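Local coordinates for probable E3 ubiquitin-protein ligase HERC1 (Homo sapiens, PDB 4QT6) that is a probable E3 ubiquitin ligase, thought to attach ubiquitin to proteins, whose SPRY domain, described here, is of a fold that often mediates protein recognition, at residues M75-H87 against A127-M141. Residues are numbered along the deposited sequence; the frame is centred on the assembly and turned at random.
Sequences MWLYRAYSGNLYH and AFEDVDAAELYPCVM. With ARF (formamide), chain B; ARF (formamide), chain C.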
loop_
_atom_site.group_PDB
_atom_site.type_symbol
_atom_site.label_atom_id
_atom_site.label_comp_id
_atom_site.label_asym_id
_atom_site.label_seq_id
_atom_site.Cartn_x
_atom_site.Cartn_y
_atom_site.Cartn_z
HETATM N N MSE A 75 5.399 -7.405 -3.810
HETATM C CA MSE A 75 4.516 -6.244 -3.636
HETATM C C MSE A 75 4.537 -5.351 -4.849
HETATM O O MSE A 75 5.497 -5.332 -5.640
HETATM C CB MSE A 75 4.904 -5.429 -2.399
HETATM C CG MSE A 75 5.094 -6.329 -1.183
HETATM SE SE MSE A 75 5.474 -5.193 0.397
HETATM C CE MSE A 75 4.820 -6.467 1.727
ATOM N N TRP A 76 3.474 -4.601 -5.002
ATOM C CA TRP A 76 3.347 -3.546 -5.993
ATOM C C TRP A 76 3.066 -2.287 -5.189
ATOM O O TRP A 76 2.025 -2.187 -4.513
ATOM C CB TRP A 76 2.169 -3.823 -6.933
ATOM C CG TRP A 76 2.379 -4.856 -8.012
ATOM C CD1 TRP A 76 2.601 -4.596 -9.339
ATOM C CD2 TRP A 76 2.328 -6.279 -7.889
ATOM N NE1 TRP A 76 2.728 -5.758 -10.027
ATOM C CE2 TRP A 76 2.545 -6.815 -9.185
ATOM C CE3 TRP A 76 2.161 -7.164 -6.820
ATOM C CZ2 TRP A 76 2.579 -8.182 -9.422
ATOM C CZ3 TRP A 76 2.186 -8.528 -7.070
ATOM C CH2 TRP A 76 2.379 -9.021 -8.366
ATOM N N LEU A 77 3.986 -1.330 -5.211
ATOM C CA LEU A 77 3.981 -0.267 -4.217
ATOM C C LEU A 77 4.029 1.119 -4.815
ATOM O O LEU A 77 4.625 1.349 -5.875
ATOM C CB LEU A 77 5.149 -0.436 -3.258
ATOM C CG LEU A 77 5.144 -1.692 -2.414
ATOM C CD1 LEU A 77 6.468 -1.851 -1.675
ATOM C CD2 LEU A 77 3.972 -1.688 -1.438
ATOM N N TYR A 78 3.448 2.054 -4.079
ATOM C CA TYR A 78 3.314 3.458 -4.450
ATOM C C TYR A 78 3.803 4.269 -3.243
ATOM O O TYR A 78 3.292 4.159 -2.116
ATOM C CB TYR A 78 1.842 3.725 -4.848
ATOM C CG TYR A 78 1.376 5.126 -5.134
ATOM C CD1 TYR A 78 2.222 6.067 -5.703
ATOM C CD2 TYR A 78 0.033 5.481 -4.943
ATOM C CE1 TYR A 78 1.767 7.354 -5.970
ATOM C CE2 TYR A 78 -0.429 6.757 -5.223
ATOM C CZ TYR A 78 0.443 7.686 -5.756
ATOM O OH TYR A 78 -0.035 8.963 -6.019
ATOM N N ARG A 79 4.846 5.059 -3.488
ATOM C CA ARG A 79 5.619 5.718 -2.427
ATOM C C ARG A 79 5.152 7.152 -2.144
ATOM O O ARG A 79 5.096 8.001 -3.061
ATOM C CB ARG A 79 7.096 5.695 -2.842
ATOM C CG ARG A 79 8.076 6.322 -1.878
ATOM C CD ARG A 79 9.490 6.116 -2.404
ATOM N NE ARG A 79 10.490 6.895 -1.682
ATOM C CZ ARG A 79 11.667 7.272 -2.188
ATOM N NH1 ARG A 79 12.007 6.951 -3.444
ATOM N NH2 ARG A 79 12.502 7.981 -1.435
ATOM N N ALA A 80 4.838 7.431 -0.869
ATOM C CA ALA A 80 4.280 8.703 -0.466
ATOM C C ALA A 80 5.218 9.861 -0.802
ATOM O O ALA A 80 4.797 10.865 -1.375
ATOM C CB ALA A 80 3.983 8.688 1.020
ATOM N N TYR A 81 6.483 9.693 -0.450
ATOM C CA TYR A 81 7.444 10.803 -0.471
ATOM C C TYR A 81 7.627 11.413 -1.859
ATOM O O TYR A 81 7.713 12.626 -1.982
ATOM C CB TYR A 81 8.793 10.327 0.058
ATOM C CG TYR A 81 9.894 11.348 -0.112
ATOM C CD1 TYR A 81 9.928 12.472 0.682
ATOM C CD2 TYR A 81 10.856 11.206 -1.097
ATOM C CE1 TYR A 81 10.915 13.429 0.522
ATOM C CE2 TYR A 81 11.857 12.159 -1.266
ATOM C CZ TYR A 81 11.879 13.262 -0.438
ATOM O OH TYR A 81 12.863 14.234 -0.578
ATOM N N SER A 82 7.691 10.557 -2.871
ATOM C CA SER A 82 8.034 10.935 -4.240
ATOM C C SER A 82 6.977 10.637 -5.303
ATOM O O SER A 82 7.107 11.068 -6.459
ATOM C CB SER A 82 9.295 10.174 -4.620
ATOM O OG SER A 82 9.089 8.765 -4.514
ATOM N N GLY A 83 5.962 9.842 -4.967
ATOM C CA GLY A 83 5.042 9.363 -5.984
ATOM C C GLY A 83 5.567 8.231 -6.869
ATOM O O GLY A 83 4.853 7.796 -7.776
ATOM N N ASN A 84 6.773 7.718 -6.591
ATOM C CA ASN A 84 7.360 6.625 -7.369
ATOM C C ASN A 84 6.591 5.333 -7.158
ATOM O O ASN A 84 5.904 5.168 -6.146
ATOM C CB ASN A 84 8.844 6.371 -7.020
ATOM C CG ASN A 84 9.778 7.467 -7.528
ATOM O OD1 ASN A 84 10.394 8.179 -6.739
ATOM N ND2 ASN A 84 9.863 7.618 -8.838
ATOM N N LEU A 85 6.738 4.437 -8.126
ATOM C CA LEU A 85 6.090 3.126 -8.190
ATOM C C LEU A 85 7.162 2.039 -8.243
ATOM O O LEU A 85 8.212 2.214 -8.898
ATOM C CB LEU A 85 5.223 3.035 -9.450
ATOM C CG LEU A 85 4.019 3.959 -9.537
ATOM C CD1 LEU A 85 3.398 3.917 -10.921
ATOM C CD2 LEU A 85 2.982 3.592 -8.473
ATOM N N TYR A 86 6.912 0.935 -7.531
ATOM C CA TYR A 86 7.891 -0.119 -7.316
ATOM C C TYR A 86 7.246 -1.461 -7.558
ATOM O O TYR A 86 6.208 -1.788 -6.976
ATOM C CB TYR A 86 8.472 -0.079 -5.888
ATOM C CG TYR A 86 9.208 1.213 -5.648
ATOM C CD1 TYR A 86 8.536 2.341 -5.235
ATOM C CD2 TYR A 86 10.563 1.322 -5.934
ATOM C CE1 TYR A 86 9.181 3.551 -5.071
ATOM C CE2 TYR A 86 11.221 2.529 -5.782
ATOM C CZ TYR A 86 10.536 3.638 -5.348
ATOM O OH TYR A 86 11.178 4.850 -5.215
ATOM N N HIS A 87 7.843 -2.218 -8.467
ATOM C CA HIS A 87 7.593 -3.630 -8.577
ATOM C C HIS A 87 8.762 -4.217 -9.370
ATOM O O HIS A 87 8.979 -3.820 -10.503
ATOM C CB HIS A 87 6.255 -3.951 -9.264
ATOM C CG HIS A 87 6.020 -5.414 -9.349
ATOM N ND1 HIS A 87 5.682 -6.175 -8.249
ATOM C CD2 HIS A 87 6.169 -6.281 -10.378
ATOM C CE1 HIS A 87 5.628 -7.442 -8.599
ATOM N NE2 HIS A 87 5.900 -7.532 -9.886
ATOM N N ALA A 127 -1.213 2.353 -13.003
ATOM C CA ALA A 127 0.103 2.331 -12.403
ATOM C C ALA A 127 0.899 1.104 -12.827
ATOM O O ALA A 127 2.104 1.205 -13.132
ATOM C CB ALA A 127 -0.054 2.347 -10.894
ATOM N N PHE A 128 0.258 -0.063 -12.814
ATOM C CA PHE A 128 0.921 -1.316 -13.136
ATOM C C PHE A 128 0.063 -2.157 -14.070
ATOM O O PHE A 128 -1.160 -2.192 -13.938
ATOM C CB PHE A 128 1.206 -2.148 -11.871
ATOM C CG PHE A 128 2.075 -1.457 -10.838
ATOM C CD1 PHE A 128 3.463 -1.423 -10.968
ATOM C CD2 PHE A 128 1.517 -0.921 -9.682
ATOM C CE1 PHE A 128 4.251 -0.838 -9.990
ATOM C CE2 PHE A 128 2.303 -0.329 -8.708
ATOM C CZ PHE A 128 3.673 -0.292 -8.861
ATOM N N GLU A 129 0.722 -2.831 -15.014
ATOM C CA GLU A 129 0.082 -3.797 -15.874
ATOM C C GLU A 129 0.718 -5.159 -15.703
ATOM O O GLU A 129 1.734 -5.311 -15.007
ATOM C CB GLU A 129 0.192 -3.341 -17.332
ATOM C CG GLU A 129 -0.523 -2.041 -17.632
ATOM C CD GLU A 129 -0.311 -1.591 -19.069
ATOM O OE1 GLU A 129 -1.195 -1.871 -19.908
ATOM O OE2 GLU A 129 0.726 -0.961 -19.342
ATOM N N ASP A 130 0.098 -6.158 -16.318
ATOM C CA ASP A 130 0.601 -7.537 -16.331
ATOM C C ASP A 130 0.766 -8.062 -14.902
ATOM O O ASP A 130 1.708 -8.765 -14.581
ATOM C CB ASP A 130 1.941 -7.653 -17.098
ATOM C CG ASP A 130 1.883 -7.066 -18.507
ATOM O OD1 ASP A 130 1.146 -7.601 -19.364
ATOM O OD2 ASP A 130 2.603 -6.082 -18.760
ATOM N N VAL A 131 -0.177 -7.715 -14.034
ATOM C CA VAL A 131 -0.118 -8.173 -12.657
ATOM C C VAL A 131 -0.303 -9.686 -12.630
ATOM O O VAL A 131 -1.290 -10.190 -13.117
ATOM C CB VAL A 131 -1.183 -7.444 -11.810
ATOM C CG1 VAL A 131 -1.287 -8.032 -10.407
ATOM C CG2 VAL A 131 -0.853 -5.976 -11.771
ATOM N N ASP A 132 0.635 -10.404 -12.041
ATOM C CA ASP A 132 0.760 -11.839 -12.248
ATOM C C ASP A 132 0.718 -12.684 -10.976
ATOM O O ASP A 132 1.368 -13.711 -10.870
ATOM C CB ASP A 132 2.033 -12.112 -13.070
ATOM C CG ASP A 132 3.321 -11.677 -12.360
ATOM O OD1 ASP A 132 3.271 -11.136 -11.226
ATOM O OD2 ASP A 132 4.409 -11.876 -12.954
ATOM N N ALA A 133 -0.061 -12.232 -9.989
ATOM C CA ALA A 133 -0.363 -13.047 -8.810
ATOM C C ALA A 133 -1.786 -13.553 -8.849
ATOM O O ALA A 133 -2.666 -12.892 -9.401
ATOM C CB ALA A 133 -0.143 -12.263 -7.539
ATOM N N ALA A 134 -1.989 -14.737 -8.276
ATOM C CA ALA A 134 -3.296 -15.330 -8.197
ATOM C C ALA A 134 -4.145 -14.702 -7.109
ATOM O O ALA A 134 -5.373 -14.621 -7.264
ATOM C CB ALA A 134 -3.194 -16.816 -7.945
ATOM N N GLU A 135 -3.512 -14.325 -6.003
ATOM C CA GLU A 135 -4.237 -13.725 -4.887
ATOM C C GLU A 135 -3.421 -12.567 -4.334
ATOM O O GLU A 135 -2.215 -12.697 -4.103
ATOM C CB GLU A 135 -4.495 -14.752 -3.798
ATOM C CG GLU A 135 -5.258 -14.201 -2.594
ATOM C CD GLU A 135 -6.002 -15.236 -1.788
ATOM O OE1 GLU A 135 -5.742 -16.440 -1.922
ATOM O OE2 GLU A 135 -6.898 -14.821 -1.007
ATOM N N LEU A 136 -4.080 -11.439 -4.110
ATOM C CA LEU A 136 -3.396 -10.228 -3.651
ATOM C C LEU A 136 -4.143 -9.588 -2.509
ATOM O O LEU A 136 -5.381 -9.646 -2.436
ATOM C CB LEU A 136 -3.182 -9.210 -4.776
ATOM C CG LEU A 136 -2.109 -9.630 -5.788
ATOM C CD1 LEU A 136 -2.123 -8.717 -7.011
ATOM C CD2 LEU A 136 -0.741 -9.611 -5.124
ATOM N N TYR A 137 -3.371 -8.999 -1.600
ATOM C CA TYR A 137 -3.943 -8.335 -0.427
ATOM C C TYR A 137 -3.547 -6.882 -0.448
ATOM O O TYR A 137 -2.388 -6.563 -0.650
ATOM C CB TYR A 137 -3.404 -8.932 0.875
ATOM C CG TYR A 137 -3.670 -10.390 1.050
ATOM C CD1 TYR A 137 -2.887 -11.350 0.382
ATOM C CD2 TYR A 137 -4.683 -10.830 1.873
ATOM C CE1 TYR A 137 -3.149 -12.697 0.532
ATOM C CE2 TYR A 137 -4.940 -12.186 2.017
ATOM C CZ TYR A 137 -4.155 -13.100 1.355
ATOM O OH TYR A 137 -4.432 -14.446 1.532
ATOM N N PRO A 138 -4.496 -5.977 -0.184
ATOM C CA PRO A 138 -4.102 -4.599 0.157
ATOM C C PRO A 138 -3.008 -4.569 1.219
ATOM O O PRO A 138 -3.027 -5.387 2.149
ATOM C CB PRO A 138 -5.406 -3.985 0.675
ATOM C CG PRO A 138 -6.470 -4.756 -0.022
ATOM C CD PRO A 138 -5.965 -6.162 -0.140
ATOM N N CYS A 139 -2.032 -3.684 1.061
ATOM C CA CYS A 139 -0.902 -3.605 1.997
ATOM C C CYS A 139 -0.331 -2.231 2.142
ATOM O O CYS A 139 -0.519 -1.370 1.309
ATOM C CB CYS A 139 0.233 -4.537 1.588
ATOM S SG CYS A 139 1.154 -4.032 0.136
ATOM N N VAL A 140 0.409 -2.077 3.228
ATOM C CA VAL A 140 1.158 -0.879 3.553
ATOM C C VAL A 140 2.533 -1.364 3.962
ATOM O O VAL A 140 2.653 -2.397 4.629
ATOM C CB VAL A 140 0.472 -0.123 4.710
ATOM C CG1 VAL A 140 1.314 1.040 5.182
ATOM C CG2 VAL A 140 -0.911 0.338 4.279
HETATM N N MSE A 141 3.568 -0.633 3.553
HETATM C CA MSE A 141 4.949 -0.936 3.957
HETATM C C MSE A 141 5.580 0.345 4.444
HETATM O O MSE A 141 5.301 1.406 3.891
HETATM C CB MSE A 141 5.652 -1.508 2.721
HETATM C CG MSE A 141 7.061 -2.063 2.910
HETATM SE SE MSE A 141 8.471 -0.682 2.779
HETATM C CE MSE A 141 7.666 0.603 1.531
HETATM N N ARF B . 11.610 10.405 2.872
HETATM C C ARF B . 12.179 9.858 1.799
HETATM O O ARF B . 11.746 8.821 1.321
HETATM N N ARF C . -2.049 9.040 -8.100
HETATM C C ARF C . -2.140 9.887 -9.132
HETATM O O ARF C . -1.262 10.723 -9.305
HETATM O O HOH W 1 3.291 -5.816 -12.801
HETATM O O HOH W 2 5.539 -10.370 -9.934
#
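Trp76 and Phe128 both set CG beside the backbone N and anti to the carbonyl carbon (chi1 -77° and -59°), which brings the edge of the indole's five-membered ring onto the phenyl face. The pair is T-shaped, with planes at 80° and Trp76 CD1 3.5 Å from Phe128 CG; Trp76 CB adds a CH-pi contact over the same ring. Leu77 O lies at the edge of the phenyl, 3.5 Å from Phe128 CZ, which also packs against Leu85 CB. Replacing Phe128 by alanine would probably leave the Trp76 edge without its aromatic face and open a gap beside Leu85. The indole lies between His87 on one face and Val131 CG1 on the other, while Leu136 CD2 approaches Trp76 CZ3 at 3.7 Å. Trp76 NE1 donates to a water (2.8 Å) that in turn donates to Glu129 O, tying the ring to the 129-136 loop. Asp132 OD1 meets the indole edge with its carboxylate nearly perpendicular, takes a bond from a second water held by His87 NE2, and forms a salt bridge with Arg61. Nearer strand 137-142, Leu77 CD2 touches Cys139 SG at 4.0 Å. Strands 75-79 and 84-86 form an antiparallel hairpin at one border of a sheet, with strand 55-60 between it and strand 137-142, whereas Phe128 comes from edge strand 125-128 of the second sheet, so the aromatic pair joins both layers of the SPRY beta-sandwich.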